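Side-chain contacts in transcriptional regulator, LRP/AsnC family (Neisseria meningitidis, PDB 2P5V), which probably regulates transcription as a sequence-specific DNA-binding protein of the Lrp/AsnC family and binds calcium ions: residues K14-L19 against G52-Y57; V18-G23 against L154-L159; V28-R33 against S39-R44; A72-S77 against D128-H133; E86-S91 against H134-A139. All blocks are in the same frame, centred on the assembly; numbering follows the deposited sequence.

Interaction 1 (K14-L19 against G52-Y57); sequences KILQVL and GIVRQY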
# COMPACT_ATOMS: atom_id res chain seq x y z
N LYS G 14 38.29 16.74 17.56
CA LYS G 14 38.20 16.51 19.01
C LYS G 14 37.35 17.56 19.71
O LYS G 14 36.51 17.23 20.55
CB LYS G 14 39.60 16.48 19.62
CG LYS G 14 39.65 16.19 21.13
CD LYS G 14 39.20 14.78 21.45
CE LYS G 14 39.56 14.39 22.88
NZ LYS G 14 39.66 12.92 23.06
N ILE G 15 37.57 18.83 19.37
CA ILE G 15 36.80 19.95 19.93
C ILE G 15 35.30 19.84 19.62
O ILE G 15 34.46 20.11 20.48
CB ILE G 15 37.32 21.31 19.40
CG1 ILE G 15 38.65 21.68 20.06
CG2 ILE G 15 36.31 22.42 19.65
CD1 ILE G 15 39.29 22.94 19.50
N LEU G 16 34.98 19.46 18.39
CA LEU G 16 33.58 19.30 17.97
C LEU G 16 32.92 18.12 18.67
O LEU G 16 31.76 18.19 19.07
CB LEU G 16 33.48 19.16 16.45
CG LEU G 16 33.90 20.39 15.65
CD1 LEU G 16 34.22 20.00 14.22
CD2 LEU G 16 32.84 21.48 15.70
N GLN G 17 33.65 17.02 18.82
CA GLN G 17 33.14 15.87 19.55
C GLN G 17 32.85 16.22 21.00
O GLN G 17 31.81 15.85 21.54
CB GLN G 17 34.13 14.71 19.49
CG GLN G 17 34.31 14.12 18.09
CD GLN G 17 35.45 13.12 18.03
OE1 GLN G 17 36.21 12.96 18.98
NE2 GLN G 17 35.58 12.45 16.90
N VAL G 18 33.78 16.95 21.63
CA VAL G 18 33.63 17.34 23.03
C VAL G 18 32.40 18.22 23.22
O VAL G 18 31.57 17.97 24.10
CB VAL G 18 34.88 18.10 23.56
CG1 VAL G 18 34.55 18.85 24.85
CG2 VAL G 18 36.04 17.14 23.78
N LEU G 19 32.28 19.25 22.38
CA LEU G 19 31.18 20.22 22.50
C LEU G 19 29.81 19.64 22.15
O LEU G 19 28.79 20.09 22.69
CB LEU G 19 31.46 21.45 21.63
CG LEU G 19 32.58 22.38 22.11
CD1 LEU G 19 32.86 23.43 21.04
CD2 LEU G 19 32.22 23.03 23.45
N GLY G 52 30.42 28.22 10.37
CA GLY G 52 29.07 27.68 10.35
C GLY G 52 29.02 26.20 10.70
O GLY G 52 27.98 25.56 10.51
N ILE G 53 30.12 25.66 11.22
CA ILE G 53 30.16 24.25 11.59
C ILE G 53 29.32 23.99 12.84
O ILE G 53 28.47 23.09 12.85
CB ILE G 53 31.61 23.75 11.81
CG1 ILE G 53 32.35 23.72 10.47
CG2 ILE G 53 31.60 22.36 12.44
CD1 ILE G 53 33.83 23.47 10.59
N VAL G 54 29.56 24.78 13.88
CA VAL G 54 28.69 24.83 15.04
C VAL G 54 27.61 25.84 14.72
O VAL G 54 27.89 27.04 14.66
CB VAL G 54 29.42 25.27 16.31
CG1 VAL G 54 28.44 25.40 17.47
CG2 VAL G 54 30.54 24.29 16.65
N ARG G 55 26.39 25.37 14.50
CA ARG G 55 25.29 26.27 14.16
C ARG G 55 24.50 26.78 15.38
O ARG G 55 23.89 27.84 15.31
CB ARG G 55 24.34 25.63 13.13
CG ARG G 55 23.66 24.36 13.56
CD ARG G 55 22.62 23.93 12.54
NE ARG G 55 21.88 22.75 12.99
CZ ARG G 55 20.93 22.75 13.93
NH1 ARG G 55 20.58 23.88 14.54
NH2 ARG G 55 20.33 21.62 14.25
N GLN G 56 24.54 26.03 16.49
CA GLN G 56 23.78 26.41 17.68
C GLN G 56 24.24 25.64 18.91
O GLN G 56 24.75 24.53 18.79
CB GLN G 56 22.29 26.15 17.45
CG GLN G 56 21.36 26.81 18.46
CD GLN G 56 19.92 26.35 18.29
OE1 GLN G 56 19.37 26.40 17.19
NE2 GLN G 56 19.31 25.90 19.38
N TYR G 57 24.08 26.27 20.07
CA TYR G 57 24.16 25.58 21.36
C TYR G 57 22.75 25.52 21.96
O TYR G 57 21.97 26.46 21.83
CB TYR G 57 25.09 26.32 22.30
CG TYR G 57 26.53 26.37 21.83
CD1 TYR G 57 27.43 25.38 22.21
CD2 TYR G 57 26.98 27.40 21.02
CE1 TYR G 57 28.77 25.42 21.78
CE2 TYR G 57 28.31 27.45 20.58
CZ TYR G 57 29.20 26.46 20.97
OH TYR G 57 30.51 26.51 20.55
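L16 and L19 carry the helix side of this contact. They are one turn apart on helix 10-21. They face I53, V54 and Y57, which lead into and along strand 54-61. Most of the contact is methyl against methyl. L16 pushes its forked end against I53, just before the strand, and V54, its first residue. L16 CD2 lies 3.6 Å from I53 CG2 and 3.8 Å from V54 CG2. The other branch, L16 CD1, stays close as well, 3.9 Å from I53 CG2. L16 crosses I53 at about a right angle and runs past V54 in the opposite direction. V54 holds CG1 anti to its N (chi1 176°), which turns CG2 to the leucine.

The second kind of contact is apolar against polar. L19 CD1 rests 3.9 Å from Y57 OH, the far end of the tyrosine. This is packing. The hydroxyl has its hydrogen bond with E49 OE2 in helix 38-50. The ring of Y57 also makes a cation-pi contact with R24 of the second subunit. V54, Q56 and Y57 pair there in an antiparallel ladder with a strand of that subunit.

The contact joins the first long helix of the winged helix-turn-helix domain to the strand that leaves it. No hydrogen bond spans the two segments, so their cohesion is hydrophobic, and the one polar side-chain atom of Y57, OH, bonds to E49.

Interaction 2 (V18-G23 against L154-L159); sequences VLQENG and LPLNHL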
# COMPACT_ATOMS: atom_id res chain seq x y z
N VAL G 18 33.78 16.95 21.63
CA VAL G 18 33.63 17.34 23.03
C VAL G 18 32.40 18.22 23.22
O VAL G 18 31.57 17.97 24.10
CB VAL G 18 34.88 18.10 23.56
CG1 VAL G 18 34.55 18.85 24.85
CG2 VAL G 18 36.04 17.14 23.78
N LEU G 19 32.28 19.25 22.38
CA LEU G 19 31.18 20.22 22.50
C LEU G 19 29.81 19.64 22.15
O LEU G 19 28.79 20.09 22.69
CB LEU G 19 31.46 21.45 21.63
CG LEU G 19 32.58 22.38 22.11
CD1 LEU G 19 32.86 23.43 21.04
CD2 LEU G 19 32.22 23.03 23.45
N GLN G 20 29.77 18.66 21.24
CA GLN G 20 28.51 18.01 20.89
C GLN G 20 27.91 17.29 22.09
O GLN G 20 26.69 17.30 22.27
CB GLN G 20 28.70 17.02 19.73
CG GLN G 20 28.63 17.68 18.36
CD GLN G 20 28.47 16.69 17.23
OE1 GLN G 20 27.64 16.88 16.33
NE2 GLN G 20 29.25 15.61 17.27
N GLU G 21 28.77 16.70 22.91
CA GLU G 21 28.35 16.01 24.13
C GLU G 21 28.19 16.95 25.32
O GLU G 21 27.29 16.76 26.14
CB GLU G 21 29.32 14.88 24.46
CG GLU G 21 29.20 13.68 23.54
CD GLU G 21 27.80 13.08 23.58
OE1 GLU G 21 27.34 12.66 24.66
OE2 GLU G 21 27.15 13.03 22.51
N ASN G 22 29.05 17.95 25.42
CA ASN G 22 29.07 18.88 26.55
C ASN G 22 29.13 20.32 26.05
O ASN G 22 30.19 20.95 26.04
CB ASN G 22 30.27 18.60 27.47
CG ASN G 22 30.53 17.11 27.67
OD1 ASN G 22 29.99 16.49 28.57
ND2 ASN G 22 31.39 16.55 26.82
N GLY G 23 27.97 20.83 25.64
CA GLY G 23 27.87 22.15 25.03
C GLY G 23 28.09 23.33 25.96
O GLY G 23 28.27 24.45 25.49
N LEU G 154 26.60 14.37 15.52
CA LEU G 154 26.91 13.88 14.19
C LEU G 154 28.19 13.07 14.27
O LEU G 154 29.04 13.35 15.12
CB LEU G 154 27.09 15.04 13.21
CG LEU G 154 25.83 15.84 12.83
CD1 LEU G 154 26.22 17.11 12.05
CD2 LEU G 154 24.89 14.97 12.02
N PRO G 155 28.33 12.07 13.38
CA PRO G 155 29.56 11.28 13.30
C PRO G 155 30.60 12.09 12.53
O PRO G 155 30.26 12.73 11.53
CB PRO G 155 29.13 10.05 12.50
CG PRO G 155 28.07 10.57 11.59
CD PRO G 155 27.34 11.64 12.37
N LEU G 156 31.84 12.09 13.01
CA LEU G 156 32.86 12.97 12.42
C LEU G 156 34.11 12.24 11.94
O LEU G 156 35.03 12.88 11.44
CB LEU G 156 33.24 14.09 13.42
CG LEU G 156 32.07 14.98 13.87
CD1 LEU G 156 32.55 16.11 14.80
CD2 LEU G 156 31.29 15.56 12.69
N ASN G 157 34.10 10.91 12.03
CA ASN G 157 35.28 10.09 11.74
C ASN G 157 35.74 10.17 10.28
O ASN G 157 36.92 10.00 9.99
CB ASN G 157 35.01 8.64 12.11
CG ASN G 157 34.62 8.48 13.57
OD1 ASN G 157 35.33 8.97 14.46
ND2 ASN G 157 33.49 7.82 13.82
N HIS G 158 34.79 10.43 9.39
CA HIS G 158 35.08 10.60 7.96
C HIS G 158 35.98 11.79 7.65
O HIS G 158 36.64 11.81 6.62
CB HIS G 158 33.78 10.71 7.15
CG HIS G 158 32.93 11.89 7.51
ND1 HIS G 158 32.04 11.88 8.56
CD2 HIS G 158 32.79 13.10 6.92
CE1 HIS G 158 31.41 13.04 8.62
NE2 HIS G 158 31.85 13.80 7.63
N LEU G 159 36.01 12.77 8.55
CA LEU G 159 36.84 13.95 8.36
C LEU G 159 38.32 13.70 8.67
O LEU G 159 39.16 14.55 8.37
CB LEU G 159 36.30 15.11 9.19
CG LEU G 159 34.85 15.52 8.86
CD1 LEU G 159 34.36 16.60 9.82
CD2 LEU G 159 34.73 15.99 7.41
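Q20 OE1 accepts the backbone N-H of L154 in a 2.8 Å bond with an angle of 163° at the hydrogen. The donor is tilted out of the plane of the glutamine carbonyl. The same amide gives a bond back: Q20 NE2 donates to L154 O at 3.1 Å. This second bond is almost straight, 176° at the hydrogen. It lies in the carbonyl plane of L154, on a lone pair, and close to the amide plane of Q20. One residue of the C-terminal segment is thus held at both its N-H and its C=O. The two bonds together fix the rotation of the amide and settle which end is oxygen.

The side chain of Q20 is extended beyond CG. Hydrocarbon flanks the buried amide. L154 CB is 3.7 Å from Q20 OE1, and L156 CD1 is 4.2 Å from Q20 NE2. L156 also packs on I13 and L16 of helix 10-21. L154 packs on F115 of the second subunit.

The two-point bond is the pairing of a primary amide with the peptide groups of one extended residue. Here it fastens the C-terminal tail to the winged helix-turn-helix domain.

Interaction 3 (V28-R33 against S39-R44); sequences VELSER and SPCLRR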
# COMPACT_ATOMS: atom_id res chain seq x y z
N VAL G 28 38.36 27.25 29.26
CA VAL G 28 39.36 26.56 30.09
C VAL G 28 39.07 25.07 30.23
O VAL G 28 39.99 24.25 30.21
CB VAL G 28 39.49 27.19 31.50
CG1 VAL G 28 40.13 28.57 31.42
CG2 VAL G 28 38.13 27.25 32.20
N GLU G 29 37.79 24.72 30.37
CA GLU G 29 37.38 23.32 30.44
C GLU G 29 37.62 22.62 29.10
O GLU G 29 38.29 21.59 29.04
CB GLU G 29 35.91 23.22 30.83
CG GLU G 29 35.65 23.59 32.29
CD GLU G 29 34.17 23.82 32.60
OE1 GLU G 29 33.31 23.36 31.82
OE2 GLU G 29 33.88 24.46 33.63
N LEU G 30 37.08 23.22 28.04
CA LEU G 30 37.23 22.71 26.67
C LEU G 30 38.70 22.50 26.28
O LEU G 30 39.06 21.45 25.75
CB LEU G 30 36.56 23.68 25.68
CG LEU G 30 36.72 23.41 24.17
CD1 LEU G 30 36.12 22.07 23.80
CD2 LEU G 30 36.08 24.53 23.36
N SER G 31 39.52 23.51 26.56
CA SER G 31 40.96 23.44 26.29
C SER G 31 41.64 22.30 27.04
O SER G 31 42.56 21.67 26.52
CB SER G 31 41.63 24.78 26.63
OG SER G 31 41.66 24.99 28.03
N GLU G 32 41.18 22.04 28.27
CA GLU G 32 41.75 20.99 29.12
C GLU G 32 41.44 19.58 28.60
O GLU G 32 42.20 18.64 28.85
CB GLU G 32 41.23 21.15 30.56
CG GLU G 32 41.95 20.32 31.63
CD GLU G 32 43.32 20.88 32.02
OE1 GLU G 32 43.92 21.65 31.23
OE2 GLU G 32 43.80 20.55 33.13
N ARG G 33 40.33 19.42 27.86
CA ARG G 33 39.95 18.12 27.31
C ARG G 33 40.52 17.88 25.92
O ARG G 33 40.44 16.77 25.40
CB ARG G 33 38.42 17.95 27.27
CG ARG G 33 37.67 18.62 28.42
CD ARG G 33 36.55 17.75 28.98
NE ARG G 33 35.77 18.49 29.98
CZ ARG G 33 36.21 18.82 31.20
NH1 ARG G 33 37.43 18.49 31.62
NH2 ARG G 33 35.41 19.50 32.02
N SER G 39 44.00 30.21 24.65
CA SER G 39 44.08 31.17 23.54
C SER G 39 43.95 30.51 22.16
O SER G 39 43.07 30.91 21.38
CB SER G 39 45.36 32.01 23.62
OG SER G 39 45.63 32.65 22.38
N PRO G 40 44.82 29.54 21.84
CA PRO G 40 44.63 28.83 20.56
C PRO G 40 43.30 28.10 20.49
O PRO G 40 42.60 28.21 19.48
CB PRO G 40 45.79 27.82 20.53
CG PRO G 40 46.31 27.75 21.92
CD PRO G 40 46.00 29.06 22.57
N CYS G 41 42.95 27.39 21.55
CA CYS G 41 41.68 26.69 21.64
C CYS G 41 40.49 27.60 21.33
O CYS G 41 39.57 27.21 20.60
CB CYS G 41 41.50 26.09 23.04
SG CYS G 41 39.93 25.25 23.27
N LEU G 42 40.51 28.80 21.91
CA LEU G 42 39.47 29.80 21.68
C LEU G 42 39.47 30.29 20.23
O LEU G 42 38.41 30.54 19.65
CB LEU G 42 39.67 30.99 22.62
CG LEU G 42 38.53 32.00 22.77
CD1 LEU G 42 37.39 31.40 23.59
CD2 LEU G 42 39.04 33.28 23.40
N ARG G 43 40.66 30.43 19.65
CA ARG G 43 40.78 30.85 18.26
C ARG G 43 40.20 29.78 17.34
O ARG G 43 39.45 30.10 16.41
CB ARG G 43 42.24 31.13 17.87
CG ARG G 43 42.43 31.51 16.39
CD ARG G 43 43.85 31.96 16.07
NE ARG G 43 44.82 30.86 16.13
CZ ARG G 43 45.78 30.72 17.04
NH1 ARG G 43 45.94 31.60 18.03
NH2 ARG G 43 46.61 29.68 16.97
N ARG G 44 40.54 28.52 17.61
CA ARG G 44 40.07 27.40 16.79
C ARG G 44 38.55 27.27 16.84
O ARG G 44 37.91 27.08 15.81
CB ARG G 44 40.70 26.09 17.25
CG ARG G 44 42.21 26.04 17.12
CD ARG G 44 42.79 24.82 17.81
NE ARG G 44 43.01 23.73 16.87
CZ ARG G 44 44.08 23.62 16.07
NH1 ARG G 44 45.04 24.53 16.09
NH2 ARG G 44 44.18 22.59 15.25
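C41 carries SG anti to its backbone N (chi1 178°), and this sends the sulfur across to L30 and S31 on the facing helix. The branch point of L30, CG, meets the sulfur. S31 does otherwise. Its OG sits between N and the carbonyl carbon (chi1 70°) and folds back onto its own helix.

The sulfur lies against the leucine carbons and the S31 backbone. C41 SG is 3.8 Å from L30 CG and 3.9 Å from L30 CD2. C41 SG is also 3.7 Å from both S31 N and S31 CA. C41 CB meets S31 CB at 3.8 Å. Both partners at the centre are small, and the S31 and C41 CA atoms come within 5.7 Å of each other.

The hydroxyl of S31 donates to V28 O at 2.8 Å, from above the carbonyl plane. V28 O takes E32 N from the same face, so two donors share this oxygen.

Helices 27-33 and 38-50 form the helix-turn-helix, and the second is probably the recognition helix, as in relatives. L30 also packs on V18 and L19 of helix 10-21, and C41 on L36 in the turn. R44 forms a salt bridge with D9.

The chemistry is sulfur against leucine carbons and serine backbone, with no hydrogen bond across. The serine spends its hydroxyl within its own helix and presents CB and backbone to the cysteine.

Interaction 4 (A72-S77 against D128-H133); sequences AFIRVS and DTLLSH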
# COMPACT_ATOMS: atom_id res chain seq x y z
N ALA G 72 5.12 11.85 18.24
CA ALA G 72 4.49 11.47 16.98
C ALA G 72 5.40 11.70 15.78
O ALA G 72 6.11 12.72 15.71
CB ALA G 72 3.19 12.24 16.79
N PHE G 73 5.40 10.75 14.86
CA PHE G 73 5.93 10.96 13.52
C PHE G 73 4.74 11.09 12.57
O PHE G 73 3.97 10.15 12.40
CB PHE G 73 6.81 9.79 13.11
CG PHE G 73 8.13 9.78 13.80
CD1 PHE G 73 9.22 10.40 13.21
CD2 PHE G 73 8.28 9.21 15.05
CE1 PHE G 73 10.46 10.41 13.85
CE2 PHE G 73 9.51 9.22 15.69
CZ PHE G 73 10.60 9.81 15.09
N ILE G 74 4.55 12.28 12.00
CA ILE G 74 3.37 12.56 11.18
C ILE G 74 3.77 12.63 9.71
O ILE G 74 4.69 13.37 9.33
CB ILE G 74 2.67 13.87 11.58
CG1 ILE G 74 2.42 13.89 13.09
CG2 ILE G 74 1.37 14.04 10.81
CD1 ILE G 74 2.00 15.25 13.65
N ARG G 75 3.10 11.83 8.89
CA ARG G 75 3.31 11.80 7.46
C ARG G 75 2.23 12.63 6.77
O ARG G 75 1.04 12.28 6.79
CB ARG G 75 3.23 10.36 6.95
CG ARG G 75 4.26 9.39 7.54
CD ARG G 75 4.11 8.06 6.82
NE ARG G 75 4.86 6.94 7.38
CZ ARG G 75 4.86 5.70 6.88
NH1 ARG G 75 4.17 5.41 5.77
NH2 ARG G 75 5.56 4.73 7.46
N VAL G 76 2.65 13.73 6.16
CA VAL G 76 1.75 14.70 5.54
C VAL G 76 1.84 14.68 4.02
O VAL G 76 2.94 14.66 3.44
CB VAL G 76 2.01 16.15 6.06
CG1 VAL G 76 1.02 17.15 5.44
CG2 VAL G 76 1.92 16.18 7.58
N SER G 77 0.67 14.66 3.39
CA SER G 77 0.53 14.75 1.96
C SER G 77 0.09 16.16 1.69
O SER G 77 -0.91 16.64 2.23
CB SER G 77 -0.52 13.77 1.41
OG SER G 77 -0.23 12.45 1.81
N ASP G 128 -7.78 20.33 14.45
CA ASP G 128 -8.01 21.78 14.41
C ASP G 128 -6.90 22.56 13.70
O ASP G 128 -7.17 23.61 13.13
CB ASP G 128 -8.21 22.35 15.82
CG ASP G 128 -9.16 21.52 16.65
OD1 ASP G 128 -9.96 20.75 16.08
OD2 ASP G 128 -9.10 21.64 17.90
N THR G 129 -5.66 22.06 13.72
CA THR G 129 -4.54 22.82 13.13
C THR G 129 -4.03 22.21 11.83
O THR G 129 -4.08 22.84 10.79
CB THR G 129 -3.37 22.97 14.13
OG1 THR G 129 -3.83 23.69 15.28
CG2 THR G 129 -2.21 23.75 13.52
N LEU G 130 -3.56 20.98 11.90
CA LEU G 130 -2.92 20.36 10.75
C LEU G 130 -3.87 20.18 9.57
O LEU G 130 -3.61 20.68 8.48
CB LEU G 130 -2.34 19.01 11.15
CG LEU G 130 -1.50 18.30 10.09
CD1 LEU G 130 -0.39 19.21 9.58
CD2 LEU G 130 -0.94 17.04 10.70
N LEU G 131 -4.98 19.47 9.79
CA LEU G 131 -5.84 19.02 8.71
C LEU G 131 -6.65 20.16 8.13
O LEU G 131 -7.04 20.11 6.97
CB LEU G 131 -6.77 17.90 9.17
CG LEU G 131 -6.04 16.59 9.52
CD1 LEU G 131 -6.99 15.56 10.10
CD2 LEU G 131 -5.34 16.03 8.30
N SER G 132 -6.88 21.18 8.95
CA SER G 132 -7.61 22.38 8.56
C SER G 132 -6.79 23.29 7.63
O SER G 132 -7.36 24.17 6.97
CB SER G 132 -8.00 23.17 9.80
OG SER G 132 -6.85 23.55 10.54
N HIS G 133 -5.48 23.08 7.58
CA HIS G 133 -4.58 23.88 6.77
C HIS G 133 -4.85 23.64 5.29
O HIS G 133 -4.88 22.49 4.83
CB HIS G 133 -3.12 23.55 7.12
CG HIS G 133 -2.12 24.55 6.61
ND1 HIS G 133 -1.90 24.76 5.27
CD2 HIS G 133 -1.28 25.38 7.27
CE1 HIS G 133 -0.96 25.67 5.12
NE2 HIS G 133 -0.56 26.07 6.31
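V76 and L130 face each other across 9.0 Å, measured between their CA atoms, where the wide, pi-type turn at 128-130 lies over strand 70-78. L130 is the one residue of its segment that meets the strand. It puts one methyl on each of two strand residues. L130 CD2 lies 3.8 Å from I74 CG2, and L130 CD1 lies 4.3 Å from V76 CG2. The second touch is looser than the first. I74 and V76 are two positions apart, so both point to the same face of the sheet. L130 has CG anti to N (chi1 -173°), which carries the fork down to the strand. The side chains of I74 and L130 run antiparallel alongside each other.

Strand 70-78 is an inner strand of the antiparallel sheet, between strands 110-116 and 136-150. With two helices packed on one face and the strand order 2-3-1-4, this is the ferredoxin-like alpha/beta sandwich of the Lrp/AsnC ligand-binding domain. I74 also packs on F122 and F125 of the same helix, and L130 on W95 and A139. F73 points to the other face of the sheet, where its ring meets that of F102 of the second subunit.

The chain leaves L130 in a type I turn ending at H133, closed by H133 N to L130 O at 3.2 Å. The V76 side chain lies about 6 Å from that of D109, a calcium ligand.

Interaction 5 (E86-S91 against H134-A139); sequences EDFAAS and HGVQDA. With CA (calcium ion), chain I.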
# COMPACT_ATOMS: atom_id res chain seq x y z
N GLU G 86 5.02 26.11 0.12
CA GLU G 86 5.51 27.31 0.77
C GLU G 86 4.67 27.68 2.00
O GLU G 86 5.21 27.93 3.07
CB GLU G 86 5.51 28.45 -0.24
CG GLU G 86 6.28 29.68 0.19
CD GLU G 86 6.33 30.73 -0.90
OE1 GLU G 86 6.35 30.36 -2.10
OE2 GLU G 86 6.36 31.93 -0.56
N ASP G 87 3.34 27.72 1.83
CA ASP G 87 2.42 28.07 2.92
C ASP G 87 2.48 27.09 4.09
O ASP G 87 2.30 27.48 5.25
CB ASP G 87 0.98 28.13 2.41
CG ASP G 87 0.73 29.30 1.49
OD1 ASP G 87 1.55 30.25 1.45
OD2 ASP G 87 -0.29 29.25 0.78
N PHE G 88 2.70 25.82 3.77
CA PHE G 88 2.74 24.77 4.78
C PHE G 88 4.04 24.86 5.58
O PHE G 88 4.03 24.77 6.81
CB PHE G 88 2.60 23.39 4.14
CG PHE G 88 2.74 22.26 5.12
CD1 PHE G 88 1.76 22.03 6.08
CD2 PHE G 88 3.87 21.44 5.11
CE1 PHE G 88 1.89 21.01 7.01
CE2 PHE G 88 4.00 20.41 6.04
CZ PHE G 88 3.00 20.20 6.99
N ALA G 89 5.16 25.03 4.87
CA ALA G 89 6.44 25.23 5.53
C ALA G 89 6.37 26.43 6.49
O ALA G 89 6.89 26.37 7.60
CB ALA G 89 7.54 25.43 4.49
N ALA G 90 5.70 27.51 6.06
CA ALA G 90 5.58 28.72 6.87
C ALA G 90 4.83 28.47 8.19
O ALA G 90 5.24 28.96 9.26
CB ALA G 90 4.88 29.81 6.07
N SER G 91 3.73 27.73 8.11
CA SER G 91 2.92 27.40 9.28
C SER G 91 3.64 26.42 10.20
O SER G 91 3.58 26.55 11.42
CB SER G 91 1.58 26.80 8.86
OG SER G 91 0.91 27.67 7.97
N HIS G 134 -5.06 24.73 4.56
CA HIS G 134 -5.42 24.68 3.12
C HIS G 134 -4.41 23.95 2.25
O HIS G 134 -4.75 23.45 1.20
CB HIS G 134 -5.62 26.11 2.58
CG HIS G 134 -4.41 26.99 2.71
ND1 HIS G 134 -4.19 27.79 3.81
CD2 HIS G 134 -3.37 27.20 1.87
CE1 HIS G 134 -3.06 28.46 3.64
NE2 HIS G 134 -2.54 28.12 2.47
N GLY G 135 -3.15 23.93 2.69
CA GLY G 135 -2.09 23.21 1.99
C GLY G 135 -2.05 21.72 2.22
O GLY G 135 -1.40 21.00 1.46
N VAL G 136 -2.76 21.24 3.25
CA VAL G 136 -2.68 19.84 3.67
C VAL G 136 -3.83 19.01 3.09
O VAL G 136 -4.99 19.26 3.37
CB VAL G 136 -2.67 19.70 5.22
CG1 VAL G 136 -2.72 18.22 5.65
CG2 VAL G 136 -1.43 20.38 5.80
N GLN G 137 -3.47 18.01 2.28
CA GLN G 137 -4.42 17.08 1.67
C GLN G 137 -4.77 15.97 2.65
O GLN G 137 -5.93 15.59 2.76
CB GLN G 137 -3.78 16.47 0.43
CG GLN G 137 -4.64 15.52 -0.37
CD GLN G 137 -3.79 14.70 -1.33
OE1 GLN G 137 -3.46 15.17 -2.43
NE2 GLN G 137 -3.41 13.49 -0.91
N ASP G 138 -3.76 15.43 3.32
CA ASP G 138 -3.97 14.36 4.30
C ASP G 138 -2.77 14.18 5.23
O ASP G 138 -1.67 14.65 4.92
CB ASP G 138 -4.28 13.02 3.60
CG ASP G 138 -5.40 12.24 4.29
OD1 ASP G 138 -5.55 12.35 5.53
OD2 ASP G 138 -6.14 11.53 3.58
N ALA G 139 -3.00 13.50 6.35
CA ALA G 139 -1.95 13.18 7.32
C ALA G 139 -2.23 11.82 7.95
O ALA G 139 -3.36 11.41 8.09
CB ALA G 139 -1.85 14.26 8.38
CA CA I . -6.42 9.37 5.09
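F88 and V136 form the tight part of this contact, and D87 and H134 the part toward solvent. The contact sits in the ferredoxin-like alpha/beta sandwich, where helix 84-94 covers the start of strand 136-150, outermost in this chain's sheet. On the buried side V136 CG2 presses against the phenylalanine ring, approaching it at a slant. V136 CG2 is 3.6 Å from both F88 CE1 and F88 CD1. F88 has its CG anti to N (chi1 176°), which swings the ring off the helix toward the sheet. The ring also packs on V76, I78 and L130 and meets the ring of Y110. G135 lets the backbones close in: its CA is 5.8 Å from that of F88.

The outer side is polar and rests on a single bond. H134 NE2 donates to D87 OD2 at 3.0 Å, with 163° at the hydrogen. The carboxylate lies at the edge of the imidazole, near the ring plane. The histidine reaches OD2 from above the carboxylate plane, and the two planes are 73° apart. H134 is exposed, so the pair lies at the border of the packed region. The nearby carboxylate would probably favour a protonated histidine.

Further along, a classic beta bulge sets Q137 and D138 opposite S77 on strand 70-78. D138 serves a calcium site shared with the third subunit, whose D109 OD1 and E107 O also bind the ion. D138 OD1 accepts A139 N at 2.9 Å, while D138 OD2 binds the calcium ion at 2.6 Å.

In the fold
From the N terminus, helix 10-21 opens both interaction 1 and interaction 2, which share V18 and L19. Interaction 3 closes a short loop between helices 27-33 and 38-50. It is nested inside the loop that interaction 1 closes at strand 54-61. The chain then passes to the ligand-binding domain. There interactions 4 and 5 cross, since their segments alternate: strand 70-78, helix 84-94, the end of helix 119-130, then strand 136-150. They bring both helices onto one sheet, and the centres of the two contacts are about 8 Å apart. Interaction 2 closes last, bringing the C-terminal tail back to the DNA-binding domain; interactions 3, 4 and 5 are nested inside its loop, while interaction 1 starts from the same helix.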